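Local coordinates for peroxinectin A (Dictyostelium discoideum, PDB 6ERC), which catalyses the oxidation of phenolic donors by hydrogen peroxide, acting as a secreted haem peroxidase, at residues R49-I54 with N425-V430; T297-R302 with Q385-H390; S381-R386 with D434-G439; P394-R399 with S429-D434. All blocks are in the same frame, centred on the assembly; numbering follows the deposited sequence.

Contact 1 (R49-I54 with N425-V430); sequences RAISNI and NAYKSV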
# COMPACT_ATOMS: atom_id res chain seq x y z
N ARG A 49 0.67 1.72 -21.83
CA ARG A 49 1.11 0.36 -22.14
C ARG A 49 2.39 0.36 -22.96
O ARG A 49 3.18 -0.60 -22.87
CB ARG A 49 -0.00 -0.39 -22.88
CG ARG A 49 0.37 -1.79 -23.35
CD ARG A 49 0.88 -2.67 -22.22
NE ARG A 49 1.17 -4.02 -22.69
CZ ARG A 49 1.81 -4.95 -21.99
NH1 ARG A 49 2.23 -4.70 -20.76
NH2 ARG A 49 2.03 -6.15 -22.52
N ALA A 50 2.63 1.40 -23.75
CA ALA A 50 3.89 1.50 -24.48
C ALA A 50 5.04 1.75 -23.51
O ALA A 50 6.06 1.06 -23.55
CB ALA A 50 3.81 2.61 -25.52
N ILE A 51 4.89 2.74 -22.63
CA ILE A 51 5.92 2.99 -21.62
C ILE A 51 6.17 1.74 -20.79
O ILE A 51 7.30 1.48 -20.38
CB ILE A 51 5.51 4.18 -20.73
CG1 ILE A 51 5.34 5.46 -21.55
CG2 ILE A 51 6.55 4.40 -19.63
CD1 ILE A 51 6.61 5.99 -22.20
N SER A 52 5.12 0.96 -20.53
CA SER A 52 5.28 -0.28 -19.78
C SER A 52 6.19 -1.25 -20.52
O SER A 52 7.13 -1.81 -19.94
CB SER A 52 3.92 -0.92 -19.52
OG SER A 52 4.04 -2.14 -18.82
N ASN A 53 5.93 -1.46 -21.82
CA ASN A 53 6.74 -2.39 -22.59
C ASN A 53 8.17 -1.89 -22.75
O ASN A 53 9.12 -2.69 -22.72
CB ASN A 53 6.10 -2.62 -23.96
CG ASN A 53 4.82 -3.43 -23.87
OD1 ASN A 53 4.72 -4.39 -23.11
ND2 ASN A 53 3.82 -3.03 -24.65
N ILE A 54 8.35 -0.58 -22.92
CA ILE A 54 9.69 -0.06 -23.20
C ILE A 54 10.54 -0.08 -21.94
O ILE A 54 11.70 -0.53 -21.97
CB ILE A 54 9.59 1.37 -23.79
CG1 ILE A 54 8.98 1.32 -25.19
CG2 ILE A 54 10.97 2.02 -23.85
CD1 ILE A 54 8.50 2.67 -25.70
N ASN A 425 14.60 5.82 -25.35
CA ASN A 425 13.61 5.20 -26.23
C ASN A 425 12.19 5.61 -25.86
O ASN A 425 11.35 5.80 -26.74
CB ASN A 425 13.76 3.68 -26.16
CG ASN A 425 12.97 2.95 -27.23
OD1 ASN A 425 12.13 3.55 -27.91
ND2 ASN A 425 13.22 1.66 -27.38
N ALA A 426 11.91 5.76 -24.56
CA ALA A 426 10.56 6.07 -24.12
C ALA A 426 10.25 7.56 -24.24
O ALA A 426 9.14 7.94 -24.63
CB ALA A 426 10.35 5.61 -22.67
N TYR A 427 11.21 8.42 -23.91
CA TYR A 427 11.02 9.86 -23.93
C TYR A 427 12.08 10.51 -24.80
O TYR A 427 13.21 10.02 -24.91
CB TYR A 427 11.09 10.45 -22.51
CG TYR A 427 10.20 9.75 -21.52
CD1 TYR A 427 8.87 10.11 -21.39
CD2 TYR A 427 10.69 8.74 -20.71
CE1 TYR A 427 8.05 9.47 -20.47
CE2 TYR A 427 9.88 8.10 -19.79
CZ TYR A 427 8.56 8.47 -19.68
OH TYR A 427 7.75 7.84 -18.77
N LYS A 428 11.71 11.63 -25.43
CA LYS A 428 12.67 12.38 -26.23
C LYS A 428 13.41 13.43 -25.42
O LYS A 428 14.48 13.88 -25.85
CB LYS A 428 11.95 13.04 -27.42
CG LYS A 428 10.98 14.15 -27.05
CD LYS A 428 10.10 14.52 -28.23
CE LYS A 428 9.21 15.72 -27.93
NZ LYS A 428 9.99 16.99 -27.83
N SER A 429 12.88 13.83 -24.27
CA SER A 429 13.54 14.79 -23.40
C SER A 429 13.42 14.32 -21.95
O SER A 429 12.49 13.59 -21.59
CB SER A 429 12.93 16.19 -23.54
OG SER A 429 13.50 17.09 -22.61
N VAL A 430 14.38 14.75 -21.12
CA VAL A 430 14.29 14.45 -19.70
C VAL A 430 13.08 15.13 -19.08
O VAL A 430 12.42 14.59 -18.19
CB VAL A 430 15.60 14.85 -18.98
CG1 VAL A 430 16.77 14.03 -19.48
CG2 VAL A 430 15.87 16.35 -19.13

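Contact 2 (T297-R302 with Q385-H390); sequences TTTAFR and QRNRDH. With HEM (protoporphyrin IX containing Fe), chain F.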
# COMPACT_ATOMS: atom_id res chain seq x y z
N THR A 297 0.91 8.60 -2.52
CA THR A 297 0.22 7.36 -2.85
C THR A 297 0.26 7.08 -4.35
O THR A 297 0.34 5.91 -4.75
CB THR A 297 -1.22 7.42 -2.35
OG1 THR A 297 -1.84 6.13 -2.52
CG2 THR A 297 -2.04 8.46 -3.10
N THR A 298 0.21 8.12 -5.19
CA THR A 298 0.16 7.91 -6.63
C THR A 298 1.54 7.59 -7.21
O THR A 298 1.65 6.77 -8.12
CB THR A 298 -0.42 9.14 -7.32
OG1 THR A 298 -1.64 9.53 -6.68
CG2 THR A 298 -0.69 8.85 -8.79
N THR A 299 2.59 8.21 -6.68
CA THR A 299 3.91 8.15 -7.31
C THR A 299 4.95 7.50 -6.41
O THR A 299 5.42 6.40 -6.72
CB THR A 299 4.35 9.56 -7.72
OG1 THR A 299 3.26 10.23 -8.38
CG2 THR A 299 5.55 9.49 -8.66
N ALA A 300 5.32 8.13 -5.30
CA ALA A 300 6.50 7.70 -4.54
C ALA A 300 6.32 6.29 -3.98
O ALA A 300 7.13 5.40 -4.23
CB ALA A 300 6.79 8.70 -3.42
N PHE A 301 5.26 6.08 -3.21
CA PHE A 301 5.12 4.84 -2.46
C PHE A 301 4.67 3.66 -3.31
O PHE A 301 4.53 2.55 -2.78
CB PHE A 301 4.15 5.02 -1.29
CG PHE A 301 4.39 4.08 -0.16
CD1 PHE A 301 5.44 4.29 0.72
CD2 PHE A 301 3.58 2.97 0.03
CE1 PHE A 301 5.67 3.43 1.77
CE2 PHE A 301 3.81 2.10 1.08
CZ PHE A 301 4.86 2.33 1.95
N ARG A 302 4.45 3.85 -4.61
CA ARG A 302 4.16 2.73 -5.49
C ARG A 302 5.41 1.98 -5.93
O ARG A 302 5.31 1.06 -6.75
CB ARG A 302 3.38 3.20 -6.72
CG ARG A 302 2.01 3.78 -6.38
CD ARG A 302 0.97 3.45 -7.44
NE ARG A 302 -0.32 4.03 -7.10
CZ ARG A 302 -1.45 3.82 -7.78
NH1 ARG A 302 -1.44 3.04 -8.85
NH2 ARG A 302 -2.58 4.39 -7.39
N GLN A 385 -1.17 5.32 -15.95
CA GLN A 385 -2.49 5.93 -16.10
C GLN A 385 -2.86 6.76 -14.88
O GLN A 385 -3.29 7.91 -15.01
CB GLN A 385 -3.54 4.85 -16.34
CG GLN A 385 -3.41 4.17 -17.68
CD GLN A 385 -3.95 5.01 -18.82
OE1 GLN A 385 -3.21 5.41 -19.71
NE2 GLN A 385 -5.25 5.28 -18.79
N ARG A 386 -2.69 6.19 -13.69
CA ARG A 386 -3.11 6.87 -12.47
C ARG A 386 -2.35 8.17 -12.28
O ARG A 386 -2.93 9.19 -11.89
CB ARG A 386 -2.91 5.94 -11.26
CG ARG A 386 -3.63 6.39 -9.99
CD ARG A 386 -5.14 6.23 -10.09
NE ARG A 386 -5.53 4.86 -10.43
CZ ARG A 386 -6.78 4.48 -10.68
NH1 ARG A 386 -7.77 5.37 -10.63
NH2 ARG A 386 -7.05 3.22 -10.98
N ASN A 387 -1.04 8.16 -12.55
CA ASN A 387 -0.27 9.40 -12.47
C ASN A 387 -0.77 10.42 -13.48
O ASN A 387 -0.92 11.61 -13.16
CB ASN A 387 1.22 9.11 -12.71
CG ASN A 387 1.86 8.36 -11.56
OD1 ASN A 387 2.36 8.96 -10.62
ND2 ASN A 387 1.84 7.03 -11.63
N ARG A 388 -1.05 9.98 -14.71
CA ARG A 388 -1.59 10.88 -15.73
C ARG A 388 -3.04 11.23 -15.44
O ARG A 388 -3.49 12.33 -15.81
CB ARG A 388 -1.45 10.23 -17.11
CG ARG A 388 -0.00 10.01 -17.51
CD ARG A 388 0.12 9.12 -18.73
NE ARG A 388 1.51 8.93 -19.12
CZ ARG A 388 1.90 8.31 -20.23
NH1 ARG A 388 1.00 7.81 -21.07
NH2 ARG A 388 3.19 8.18 -20.51
N ASP A 389 -3.78 10.33 -14.79
CA ASP A 389 -5.13 10.65 -14.34
C ASP A 389 -5.10 11.75 -13.29
O ASP A 389 -5.90 12.70 -13.34
CB ASP A 389 -5.79 9.38 -13.78
CG ASP A 389 -7.18 9.63 -13.22
OD1 ASP A 389 -7.66 10.78 -13.29
OD2 ASP A 389 -7.78 8.66 -12.72
N HIS A 390 -4.19 11.65 -12.32
CA HIS A 390 -4.10 12.63 -11.25
C HIS A 390 -3.36 13.90 -11.65
O HIS A 390 -3.37 14.87 -10.88
CB HIS A 390 -3.40 12.02 -10.03
CG HIS A 390 -4.17 10.90 -9.38
ND1 HIS A 390 -3.90 10.46 -8.10
CD2 HIS A 390 -5.18 10.13 -9.84
CE1 HIS A 390 -4.72 9.47 -7.80
NE2 HIS A 390 -5.51 9.25 -8.84
CHA HEM F . -2.04 0.41 -5.58
CHB HEM F . -1.64 -4.32 -6.50
CHC HEM F . 2.30 -4.52 -3.65
CHD HEM F . 2.02 0.27 -2.94
C1A HEM F . -2.23 -0.84 -6.12
C2A HEM F . -3.19 -1.18 -7.14
C3A HEM F . -3.09 -2.48 -7.41
C4A HEM F . -2.05 -3.01 -6.55
CMA HEM F . -3.91 -3.30 -8.43
CAA HEM F . -4.15 -0.17 -7.81
CBA HEM F . -3.70 -0.03 -9.25
CGA HEM F . -4.17 1.29 -9.81
O1A HEM F . -3.72 2.36 -9.30
O2A HEM F . -4.98 1.29 -10.77
C1B HEM F . -0.55 -4.78 -5.79
C2B HEM F . -0.12 -6.15 -5.74
C3B HEM F . 0.97 -6.21 -4.95
C4B HEM F . 1.25 -4.87 -4.48
CMB HEM F . -0.85 -7.28 -6.49
CAB HEM F . 1.83 -7.44 -4.56
CBB HEM F . 1.63 -8.66 -5.05
C1C HEM F . 2.58 -3.24 -3.21
C2C HEM F . 3.69 -2.85 -2.36
C3C HEM F . 3.61 -1.51 -2.16
C4C HEM F . 2.45 -1.04 -2.89
CMC HEM F . 4.72 -3.87 -1.84
CAC HEM F . 4.48 -0.51 -1.35
CBC HEM F . 5.56 -0.82 -0.63
C1D HEM F . 0.88 0.71 -3.56
C2D HEM F . 0.34 2.05 -3.48
C3D HEM F . -0.77 2.08 -4.22
C4D HEM F . -0.99 0.77 -4.77
CMD HEM F . 0.99 3.22 -2.71
CAD HEM F . -1.72 3.27 -4.45
CBD HEM F . -2.59 3.34 -3.20
CGD HEM F . -3.98 3.82 -3.53
O1D HEM F . -4.82 2.97 -3.91
O2D HEM F . -4.27 5.03 -3.40
NA HEM F . -1.55 -1.99 -5.78
NB HEM F . 0.30 -4.02 -5.01
NC HEM F . 1.85 -2.11 -3.51
ND HEM F . 0.04 -0.05 -4.35
FE HEM F . 0.14 -2.02 -4.63

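Contact 3 (S381-R386 with D434-G439); sequences SRNLQR and DSYVGG. With HEM (protoporphyrin IX containing Fe), chain F.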
# COMPACT_ATOMS: atom_id res chain seq x y z
N SER A 381 1.20 -0.31 -16.30
CA SER A 381 0.35 0.60 -17.08
C SER A 381 -0.66 1.30 -16.19
O SER A 381 -0.89 2.51 -16.33
CB SER A 381 -0.36 -0.18 -18.19
OG SER A 381 0.56 -0.79 -19.06
N ARG A 382 -1.29 0.56 -15.26
CA ARG A 382 -2.26 1.17 -14.36
C ARG A 382 -1.63 2.31 -13.57
O ARG A 382 -2.27 3.34 -13.33
CB ARG A 382 -2.84 0.12 -13.42
CG ARG A 382 -3.79 -0.86 -14.11
CD ARG A 382 -4.60 -1.68 -13.11
NE ARG A 382 -5.67 -0.90 -12.48
CZ ARG A 382 -6.85 -0.64 -13.04
NH1 ARG A 382 -7.12 -1.09 -14.26
NH2 ARG A 382 -7.75 0.08 -12.39
N ASN A 383 -0.37 2.15 -13.16
CA ASN A 383 0.30 3.21 -12.42
C ASN A 383 0.51 4.44 -13.30
O ASN A 383 0.21 5.56 -12.89
CB ASN A 383 1.63 2.70 -11.87
CG ASN A 383 1.45 1.58 -10.86
OD1 ASN A 383 0.47 1.55 -10.12
ND2 ASN A 383 2.39 0.65 -10.84
N LEU A 384 1.03 4.24 -14.51
CA LEU A 384 1.21 5.36 -15.43
C LEU A 384 -0.10 6.08 -15.69
O LEU A 384 -0.17 7.31 -15.64
CB LEU A 384 1.81 4.86 -16.75
CG LEU A 384 3.34 4.83 -16.85
CD1 LEU A 384 3.93 6.23 -16.80
CD2 LEU A 384 3.95 3.95 -15.78
N GLN A 385 -1.17 5.32 -15.95
CA GLN A 385 -2.49 5.93 -16.10
C GLN A 385 -2.86 6.76 -14.88
O GLN A 385 -3.29 7.91 -15.01
CB GLN A 385 -3.54 4.85 -16.34
CG GLN A 385 -3.41 4.17 -17.68
CD GLN A 385 -3.95 5.01 -18.82
OE1 GLN A 385 -3.21 5.41 -19.71
NE2 GLN A 385 -5.25 5.28 -18.79
N ARG A 386 -2.69 6.19 -13.69
CA ARG A 386 -3.11 6.87 -12.47
C ARG A 386 -2.35 8.17 -12.28
O ARG A 386 -2.93 9.19 -11.89
CB ARG A 386 -2.91 5.94 -11.26
CG ARG A 386 -3.63 6.39 -9.99
CD ARG A 386 -5.14 6.23 -10.09
NE ARG A 386 -5.53 4.86 -10.43
CZ ARG A 386 -6.78 4.48 -10.68
NH1 ARG A 386 -7.77 5.37 -10.63
NH2 ARG A 386 -7.05 3.22 -10.98
N ASP A 434 7.96 10.77 -17.08
CA ASP A 434 6.96 10.65 -16.03
C ASP A 434 7.65 10.56 -14.67
O ASP A 434 8.61 9.80 -14.50
CB ASP A 434 6.08 9.42 -16.26
CG ASP A 434 4.97 9.67 -17.25
OD1 ASP A 434 4.16 10.59 -17.01
OD2 ASP A 434 4.90 8.95 -18.27
N SER A 435 7.15 11.32 -13.69
CA SER A 435 7.75 11.32 -12.36
C SER A 435 7.90 9.90 -11.83
O SER A 435 8.90 9.58 -11.18
CB SER A 435 6.91 12.16 -11.40
OG SER A 435 7.10 13.54 -11.64
N TYR A 436 6.93 9.03 -12.10
CA TYR A 436 6.97 7.67 -11.58
C TYR A 436 8.18 6.91 -12.12
O TYR A 436 8.91 6.27 -11.35
CB TYR A 436 5.68 6.94 -11.93
CG TYR A 436 5.63 5.51 -11.43
CD1 TYR A 436 5.80 5.22 -10.08
CD2 TYR A 436 5.39 4.46 -12.30
CE1 TYR A 436 5.75 3.92 -9.62
CE2 TYR A 436 5.34 3.16 -11.85
CZ TYR A 436 5.52 2.89 -10.51
OH TYR A 436 5.46 1.59 -10.06
N VAL A 437 8.42 6.97 -13.43
CA VAL A 437 9.54 6.22 -14.00
C VAL A 437 10.86 6.90 -13.64
O VAL A 437 11.88 6.23 -13.46
CB VAL A 437 9.39 6.06 -15.53
CG1 VAL A 437 7.95 5.69 -15.92
CG2 VAL A 437 9.85 7.29 -16.28
N GLY A 438 10.86 8.23 -13.54
CA GLY A 438 12.09 8.93 -13.21
C GLY A 438 12.58 8.60 -11.81
O GLY A 438 13.74 8.25 -11.61
N GLY A 439 11.69 8.71 -10.82
CA GLY A 439 12.08 8.40 -9.45
C GLY A 439 12.56 6.97 -9.30
O GLY A 439 13.50 6.70 -8.55
CHA HEM F . -2.04 0.41 -5.58
CHB HEM F . -1.64 -4.32 -6.50
CHC HEM F . 2.30 -4.52 -3.65
CHD HEM F . 2.02 0.27 -2.94
C1A HEM F . -2.23 -0.84 -6.12
C2A HEM F . -3.19 -1.18 -7.14
C3A HEM F . -3.09 -2.48 -7.41
C4A HEM F . -2.05 -3.01 -6.55
CMA HEM F . -3.91 -3.30 -8.43
CAA HEM F . -4.15 -0.17 -7.81
CBA HEM F . -3.70 -0.03 -9.25
CGA HEM F . -4.17 1.29 -9.81
O1A HEM F . -3.72 2.36 -9.30
O2A HEM F . -4.98 1.29 -10.77
C1B HEM F . -0.55 -4.78 -5.79
C2B HEM F . -0.12 -6.15 -5.74
C3B HEM F . 0.97 -6.21 -4.95
C4B HEM F . 1.25 -4.87 -4.48
CMB HEM F . -0.85 -7.28 -6.49
CAB HEM F . 1.83 -7.44 -4.56
CBB HEM F . 1.63 -8.66 -5.05
C1C HEM F . 2.58 -3.24 -3.21
C2C HEM F . 3.69 -2.85 -2.36
C3C HEM F . 3.61 -1.51 -2.16
C4C HEM F . 2.45 -1.04 -2.89
CMC HEM F . 4.72 -3.87 -1.84
CAC HEM F . 4.48 -0.51 -1.35
CBC HEM F . 5.56 -0.82 -0.63
C1D HEM F . 0.88 0.71 -3.56
C2D HEM F . 0.34 2.05 -3.48
C3D HEM F . -0.77 2.08 -4.22
C4D HEM F . -0.99 0.77 -4.77
CMD HEM F . 0.99 3.22 -2.71
CAD HEM F . -1.72 3.27 -4.45
CBD HEM F . -2.59 3.34 -3.20
CGD HEM F . -3.98 3.82 -3.53
O1D HEM F . -4.82 2.97 -3.91
O2D HEM F . -4.27 5.03 -3.40
NA HEM F . -1.55 -1.99 -5.78
NB HEM F . 0.30 -4.02 -5.01
NC HEM F . 1.85 -2.11 -3.51
ND HEM F . 0.04 -0.05 -4.35
FE HEM F . 0.14 -2.02 -4.63

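Contact 4 (P394-R399 with S429-D434); sequences PYNSLR and SVDDID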
# COMPACT_ATOMS: atom_id res chain seq x y z
N PRO A 394 5.65 16.39 -14.59
CA PRO A 394 6.80 15.63 -15.10
C PRO A 394 7.93 15.54 -14.08
O PRO A 394 8.01 16.31 -13.12
CB PRO A 394 7.23 16.42 -16.33
CG PRO A 394 6.01 17.15 -16.75
CD PRO A 394 5.28 17.49 -15.50
N TYR A 395 8.83 14.58 -14.32
CA TYR A 395 9.93 14.30 -13.41
C TYR A 395 10.66 15.58 -12.99
O TYR A 395 10.78 15.88 -11.80
CB TYR A 395 10.88 13.31 -14.07
CG TYR A 395 12.14 13.00 -13.28
CD1 TYR A 395 12.08 12.37 -12.04
CD2 TYR A 395 13.39 13.31 -13.80
CE1 TYR A 395 13.23 12.08 -11.33
CE2 TYR A 395 14.54 13.02 -13.10
CZ TYR A 395 14.46 12.40 -11.87
OH TYR A 395 15.61 12.12 -11.17
N ASN A 396 11.15 16.34 -13.97
CA ASN A 396 11.92 17.54 -13.64
C ASN A 396 11.06 18.63 -13.02
O ASN A 396 11.55 19.41 -12.20
CB ASN A 396 12.64 18.08 -14.89
CG ASN A 396 14.14 17.81 -14.87
OD1 ASN A 396 14.72 17.53 -13.82
ND2 ASN A 396 14.77 17.91 -16.03
N SER A 397 9.78 18.70 -13.39
CA SER A 397 8.89 19.68 -12.77
C SER A 397 8.66 19.34 -11.30
O SER A 397 8.65 20.23 -10.44
CB SER A 397 7.56 19.74 -13.51
OG SER A 397 6.70 20.70 -12.92
N LEU A 398 8.47 18.06 -10.99
CA LEU A 398 8.27 17.65 -9.60
C LEU A 398 9.49 18.01 -8.75
O LEU A 398 9.35 18.58 -7.66
CB LEU A 398 7.99 16.15 -9.53
CG LEU A 398 7.80 15.55 -8.13
CD1 LEU A 398 6.63 16.21 -7.42
CD2 LEU A 398 7.59 14.05 -8.23
N ARG A 399 10.69 17.69 -9.24
CA ARG A 399 11.90 17.99 -8.49
C ARG A 399 11.99 19.48 -8.16
O ARG A 399 12.26 19.86 -7.02
CB ARG A 399 13.13 17.54 -9.28
CG ARG A 399 13.32 16.03 -9.32
CD ARG A 399 14.56 15.63 -10.12
NE ARG A 399 15.80 16.16 -9.54
CZ ARG A 399 16.47 15.59 -8.54
NH1 ARG A 399 16.04 14.46 -7.99
NH2 ARG A 399 17.58 16.15 -8.09
N SER A 429 12.88 13.83 -24.27
CA SER A 429 13.54 14.79 -23.40
C SER A 429 13.42 14.32 -21.95
O SER A 429 12.49 13.59 -21.59
CB SER A 429 12.93 16.19 -23.54
OG SER A 429 13.50 17.09 -22.61
N VAL A 430 14.38 14.75 -21.12
CA VAL A 430 14.29 14.45 -19.70
C VAL A 430 13.08 15.13 -19.08
O VAL A 430 12.42 14.59 -18.19
CB VAL A 430 15.60 14.85 -18.98
CG1 VAL A 430 16.77 14.03 -19.48
CG2 VAL A 430 15.87 16.35 -19.13
N ASP A 431 12.76 16.34 -19.56
CA ASP A 431 11.60 17.06 -19.06
C ASP A 431 10.28 16.45 -19.52
O ASP A 431 9.22 16.98 -19.17
CB ASP A 431 11.67 18.52 -19.50
CG ASP A 431 12.82 19.27 -18.84
OD1 ASP A 431 12.81 19.39 -17.60
OD2 ASP A 431 13.73 19.73 -19.56
N ASP A 432 10.31 15.36 -20.29
CA ASP A 432 9.12 14.61 -20.65
C ASP A 432 8.95 13.34 -19.82
O ASP A 432 7.93 12.66 -19.96
CB ASP A 432 9.15 14.23 -22.13
CG ASP A 432 9.31 15.43 -23.04
OD1 ASP A 432 8.85 16.53 -22.66
OD2 ASP A 432 9.89 15.27 -24.14
N ILE A 433 9.92 13.01 -18.97
CA ILE A 433 9.86 11.78 -18.20
C ILE A 433 8.72 11.85 -17.19
O ILE A 433 8.53 12.87 -16.51
CB ILE A 433 11.21 11.51 -17.51
CG1 ILE A 433 12.34 11.43 -18.54
CG2 ILE A 433 11.14 10.22 -16.71
CD1 ILE A 433 13.73 11.37 -17.93
N ASP A 434 7.96 10.77 -17.08
CA ASP A 434 6.96 10.65 -16.03
C ASP A 434 7.65 10.56 -14.67
O ASP A 434 8.61 9.80 -14.50
CB ASP A 434 6.08 9.42 -16.26
CG ASP A 434 4.97 9.67 -17.25
OD1 ASP A 434 4.16 10.59 -17.01
OD2 ASP A 434 4.90 8.95 -18.27
O HOH W 1 10.34 15.22 -16.65

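Contact 1 (R49-I54 with N425-V430)
Ile51 and Ile54, one turn apart on helix 48-56, close on the single methyl of Ala426 from two directions. CD1 at the end of the Ile51 chain comes within 3.8 Å of Ala426 CB, and the branch methyl CG2 of Ile54 meets the same CB at 3.8 Å. Ile54 CG2 also lies beside Asn425, 4.0 Å from its CB, so Asn425 lines the outer margin with its aliphatic stem. Ile51 uses both of its branches. With CG1 beside the backbone N and CG2 opposite that N (chi1 -60°), CD1 is carried towards Ala426 while CG2 is left to touch Tyr427 OH at 3.7 Å. The Ile51 chain and the tyrosine cross at about a right angle, and CD1 approaches the ring obliquely, 4.0 Å from Tyr427 CZ. No hydrogen bond passes between the segments; the contact is apolar packing in which helix 48-56 lies against the last turn of helix 417-426, within the largely helical animal haem peroxidase fold and far from the haem. Tyr427 is the first residue after helix 417-426 to leave helical geometry, and its OH is bonded to Asp434. Just beside the methyl of Ala426, its own carbonyl oxygen accepts from NE2 of Gln46, in the loop leading into helix 48-56. On the far side of that helix, Arg49 makes salt bridges to Asp378 and Asp101, and Ser52 OG is also hydrogen-bonded to Asp378.

Contact 2 (T297-R302 with Q385-H390)
Thr298 and Asn387 mark where the two backbones come nearest, their CA atoms 6.0 Å apart: the end of helix 294-300, which contains a wider pi-type turn, is set against helix 379-390. The side chains of Thr298 and Asn387 slide past each other in opposite directions, bringing Thr298 CG2 to 3.6 Å from Asn387 OD1. That amide oxygen receives Thr299 OG1 at 2.7 Å, nearly in line with its C=O bond (174°), while Asn387 ND2 turns back to Asn383 O in its own helix. Thr298 OG1 and His390 ND1 both find hydrogen-bonding partners on Asn294, the backbone O for the threonine and OD1 for the histidine.

On the haem side, Arg302 and Arg386 converge on one haem propionate. Arg386, its chain curled by bends at chi2 and chi3, brings NH2 to HEM O2A at 2.8 Å with a nearly straight bond (170°), the oxygen lying in the guanidinium plane; NE gives a longer bond to O1A, while NH1 turns to Thr119 OG1. Arg302 approaches O1A through NH1 and, weakly, through NH2, and turns one guanidinium face over the porphyrin rim at CHA. Its NE donates within the guanidinium plane to Thr297 O at 3.1 Å, which fixes the rotation of the group. A leucine in place of Arg302 would probably leave O1A short of donors and Thr297 O without its side-chain bond. Thr297 OG1 holds the other propionate, at O2D (2.8 Å). The two guanidinium groups, placed round one carboxylate in the buried haem pocket, are likely to stabilise its negative charge.

Contact 3 (S381-R386 with D434-G439)
Asp434 OD2, against which Leu384 lays its CD1 methyl at 3.2 Å, is gripped by two polar groups: a salt bridge from Arg388 NH2, one turn further along helix 379-390, with Tyr427 OH as the second partner. Although Asp434 sits at the N-cap position of helix 435-441, its carboxylate makes no capping bond; it is turned across to the neighbouring helix instead. The other methyl of Leu384, CD2, reaches the edge of the Tyr436 ring, 3.8 Å from CD2 of that ring and near its plane, the two side chains crossing at about a right angle. Val437 CG1 lies a little further from Leu384 CD1, at 4.2 Å. The helices meet here at an angle of 122° between their directions, their axes 10.5 Å apart, with Leu384 filling the space between them, in the helical part of the animal haem peroxidase fold, on the propionate side of the haem. Tyr436 swings its ring away from its own N (chi1 -180°) and towards helix 379-390, where Asn383 CB packs obliquely on CE2 at 3.7 Å. The Asn383 amide stands 70° from the ring plane, ND2 being 3.3 Å from Tyr436 OH, while its OD1 is taken by Arg302 NH1. From the same helix Arg382 NE reaches the haem at HEM O2A, at 2.9 Å with a bent bond, and thus joins Arg386 on that propionate oxygen.

Contact 4 (P394-R399 with S429-D434)
Asn396 and Asp431 meet with their flat ends turned 43° against each other. Asn396 ND2 donates to Asp431 OD1 at 2.9 Å, but it comes down on the oxygen from above, 55° out of the carboxylate plane, and the bond is bent. ND2 also passes Val430 CG2 at 3.6 Å, while OD1 of Asn396 is turned the other way to accept from Val407 N. An alanine in place of Asp431 would probably deprive Asn396 ND2 of this acceptor and leave the amide end less firmly fixed.

Tyr395 starts out towards the loop and then departs from it: with CG opposite the backbone N, the ring is carried off to Glu442, which its OH binds, and Arg399 CD sits over one face, towards its rim. What remains at the interface is CB, packed on Ile433 CB at 3.9 Å. Beside this, Pro394 CB rests on Asp431 O at 3.5 Å. The backbone supplies the straightest bond, from Tyr395 N to Ile433 O at 2.8 Å and 172°. Water 1 lies between the segments: it accepts from Asn396 N at 3.0 Å and donates to Val430 O and to Ile433 O, so that Ile433 O has two donors. On the loop side, Ser429 OG accepts from Asp431 N in an ST turn that opens the 3-10 segment 430-432. The arrangement is a helix start whose first N-H groups are satisfied by a neighbouring loop and a bridging water, here joining helix 395-401 to the link between helices 417-426 and 435-441.

Overall arrangement
From the N terminus, helix 48-56 opens the widest loop, which contact 1 closes some 370 residues later at the end of helix 417-426. Contact 2 is nested inside it, joining the end of helix 294-300 to helix 379-390. That helix also begins contact 3, which closes at helix 435-441 and so crosses contact 1. Contact 4 comes after contact 2 in series and is nested within contact 3, binding helix 395-401 to the loop 429-434. Contacts 2 and 3 share Gln385 and Arg386, 3 and 4 Asp434, 1 and 4 Ser429 and Val430. Helix 379-390 thus carries both contacts that touch the haem, while contacts 1 and 4 join outlying helices and loops.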